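Local structure of sensor histidine kinase CusS (Escherichia coli, 5KU5) at residues 71-76 and 92-97. The protein senses copper and silver ions in the periplasm through the domain described here and, as a histidine kinase, activates the response regulator CusR by phosphorylation. Sequence-based numbering, arbitrary orientation.
Sequences REFTRD and SGPTMM. With AG (silver ion), chain E.
F73 and G93 bring the two backbones together, their CA atoms 6.8 Å apart, where the loop containing F73 meets an irregular chain with a cis peptide bond between G93 and P94. The F73 ring lies with one face over this bond: P94 N sits 3.6 Å above the ring plane, over its centre, while G93 C, 3.6 Å from F73 CD2, is displaced toward the rim. The CB of F73 points toward 92-97, and CG anti to the carbonyl carbon (chi1 -67°) lays the ring on the G93-P94 peptide. P94 adds a CH-pi contact, its CD 4.0 Å from the centroid of the F73 ring and 22° off the normal, and P94 CB reaches F73 CE1 at 3.5 Å. F73 CE2 lies 3.8 Å from G93 CA. The contact is made by van der Waals and CH-pi packing of one aromatic face on a peptide group and a proline ring. Two residues beyond P94, M96, extended beyond CG, binds the silver ion through SD at 2.5 Å, a site completed by S47 O and H108 ND1. P94 also packs on L50 of strand 49-54 and on A67, P68 and I70. Within this periplasmic sensor domain of PDC fold, the contact joins the loop between strands 60-63 and 78-79 to the metal-binding loop that leaves strand 89-91 and leads to strand 111-122.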
loop_
_atom_site.group_PDB
_atom_site.type_symbol
_atom_site.label_atom_id
_atom_site.label_comp_id
_atom_site.label_asym_id
_atom_site.label_seq_id
_atom_site.Cartn_x
_atom_site.Cartn_y
_atom_site.Cartn_z
ATOM N N ARG A 71 5.734 18.023 9.912
ATOM C CA ARG A 71 6.372 18.433 11.176
ATOM C C ARG A 71 5.888 19.785 11.713
ATOM O O ARG A 71 6.001 20.041 12.912
ATOM C CB ARG A 71 7.900 18.438 11.049
ATOM C CG ARG A 71 8.489 17.043 10.891
ATOM C CD ARG A 71 10.005 17.060 10.865
ATOM N NE ARG A 71 10.552 17.468 12.165
ATOM C CZ ARG A 71 11.377 18.496 12.392
ATOM N NH1 ARG A 71 11.825 19.286 11.411
ATOM N NH2 ARG A 71 11.780 18.731 13.639
ATOM N N GLU A 72 5.340 20.629 10.837
ATOM C CA GLU A 72 4.668 21.866 11.259
ATOM C C GLU A 72 3.352 21.620 12.017
ATOM O O GLU A 72 2.835 22.533 12.662
ATOM C CB GLU A 72 4.382 22.771 10.056
ATOM C CG GLU A 72 5.611 23.197 9.263
ATOM C CD GLU A 72 5.309 24.242 8.196
ATOM O OE1 GLU A 72 4.174 24.751 8.133
ATOM O OE2 GLU A 72 6.224 24.563 7.413
ATOM N N PHE A 73 2.804 20.409 11.907
ATOM C CA PHE A 73 1.593 20.006 12.624
ATOM C C PHE A 73 1.875 19.117 13.840
ATOM O O PHE A 73 0.939 18.647 14.487
ATOM C CB PHE A 73 0.628 19.311 11.655
ATOM C CG PHE A 73 0.069 20.234 10.609
ATOM C CD1 PHE A 73 0.835 20.600 9.503
ATOM C CD2 PHE A 73 -1.214 20.758 10.736
ATOM C CE1 PHE A 73 0.331 21.467 8.548
ATOM C CE2 PHE A 73 -1.727 21.621 9.778
ATOM C CZ PHE A 73 -0.954 21.976 8.682
ATOM N N THR A 74 3.153 18.901 14.154
ATOM C CA THR A 74 3.557 18.188 15.371
ATOM C C THR A 74 3.019 18.873 16.632
ATOM O O THR A 74 2.595 18.191 17.562
ATOM C CB THR A 74 5.098 18.046 15.454
ATOM O OG1 THR A 74 5.554 17.204 14.389
ATOM C CG2 THR A 74 5.548 17.434 16.781
ATOM N N ARG A 75 3.015 20.207 16.649
ATOM C CA ARG A 75 2.518 20.971 17.806
ATOM C C ARG A 75 1.031 20.741 18.133
ATOM O O ARG A 75 0.636 20.884 19.289
ATOM C CB ARG A 75 2.810 22.477 17.646
ATOM C CG ARG A 75 2.029 23.212 16.556
ATOM C CD ARG A 75 2.172 24.726 16.706
ATOM N NE ARG A 75 1.247 25.478 15.851
ATOM C CZ ARG A 75 1.453 25.819 14.574
ATOM N NH1 ARG A 75 2.575 25.486 13.931
ATOM N NH2 ARG A 75 0.515 26.506 13.923
ATOM N N ASP A 76 0.230 20.397 17.120
ATOM C CA ASP A 76 -1.207 20.093 17.278
ATOM C C ASP A 76 -1.529 18.600 17.402
ATOM O O ASP A 76 -2.698 18.237 17.549
ATOM C CB ASP A 76 -1.998 20.652 16.081
ATOM C CG ASP A 76 -1.997 22.166 16.024
ATOM O OD1 ASP A 76 -1.811 22.814 17.073
ATOM O OD2 ASP A 76 -2.201 22.710 14.917
ATOM N N SER A 92 -4.848 16.652 12.308
ATOM C CA SER A 92 -6.014 17.163 11.572
ATOM C C SER A 92 -5.605 18.088 10.406
ATOM O O SER A 92 -6.405 18.891 9.924
ATOM C CB SER A 92 -6.968 17.877 12.530
ATOM O OG SER A 92 -6.404 19.079 13.020
ATOM N N GLY A 93 -4.356 17.960 9.962
ATOM C CA GLY A 93 -3.836 18.633 8.772
ATOM C C GLY A 93 -2.422 18.121 8.556
ATOM O O GLY A 93 -1.917 17.360 9.385
ATOM N N PRO A 94 -1.762 18.521 7.456
ATOM C CA PRO A 94 -2.208 19.416 6.398
ATOM C C PRO A 94 -3.101 18.728 5.374
ATOM O O PRO A 94 -3.333 17.516 5.454
ATOM C CB PRO A 94 -0.894 19.821 5.726
ATOM C CG PRO A 94 -0.020 18.633 5.887
ATOM C CD PRO A 94 -0.407 17.999 7.193
ATOM N N THR A 95 -3.584 19.516 4.419
ATOM C CA THR A 95 -4.269 18.995 3.244
ATOM C C THR A 95 -3.223 18.596 2.195
ATOM O O THR A 95 -2.296 19.355 1.915
ATOM C CB THR A 95 -5.240 20.036 2.654
ATOM O OG1 THR A 95 -6.225 20.373 3.640
ATOM C CG2 THR A 95 -5.942 19.499 1.400
ATOM N N MET A 96 -3.373 17.395 1.642
ATOM C CA MET A 96 -2.538 16.924 0.543
ATOM C C MET A 96 -3.272 17.193 -0.759
ATOM O O MET A 96 -4.431 16.800 -0.900
ATOM C CB MET A 96 -2.264 15.425 0.677
ATOM C CG MET A 96 -1.308 14.874 -0.370
ATOM S SD MET A 96 -0.955 13.123 -0.147
ATOM C CE MET A 96 -0.106 12.773 -1.686
ATOM N N MET A 97 -2.594 17.852 -1.702
ATOM C CA MET A 97 -3.154 18.103 -3.032
ATOM C C MET A 97 -3.347 16.766 -3.739
ATOM O O MET A 97 -2.439 15.931 -3.754
ATOM C CB MET A 97 -2.225 19.012 -3.853
ATOM C CG MET A 97 -2.690 19.308 -5.277
ATOM S SD MET A 97 -4.382 19.931 -5.392
ATOM C CE MET A 97 -4.204 21.556 -4.660
HETATM AG AG AG E . -3.173 12.131 -0.687
#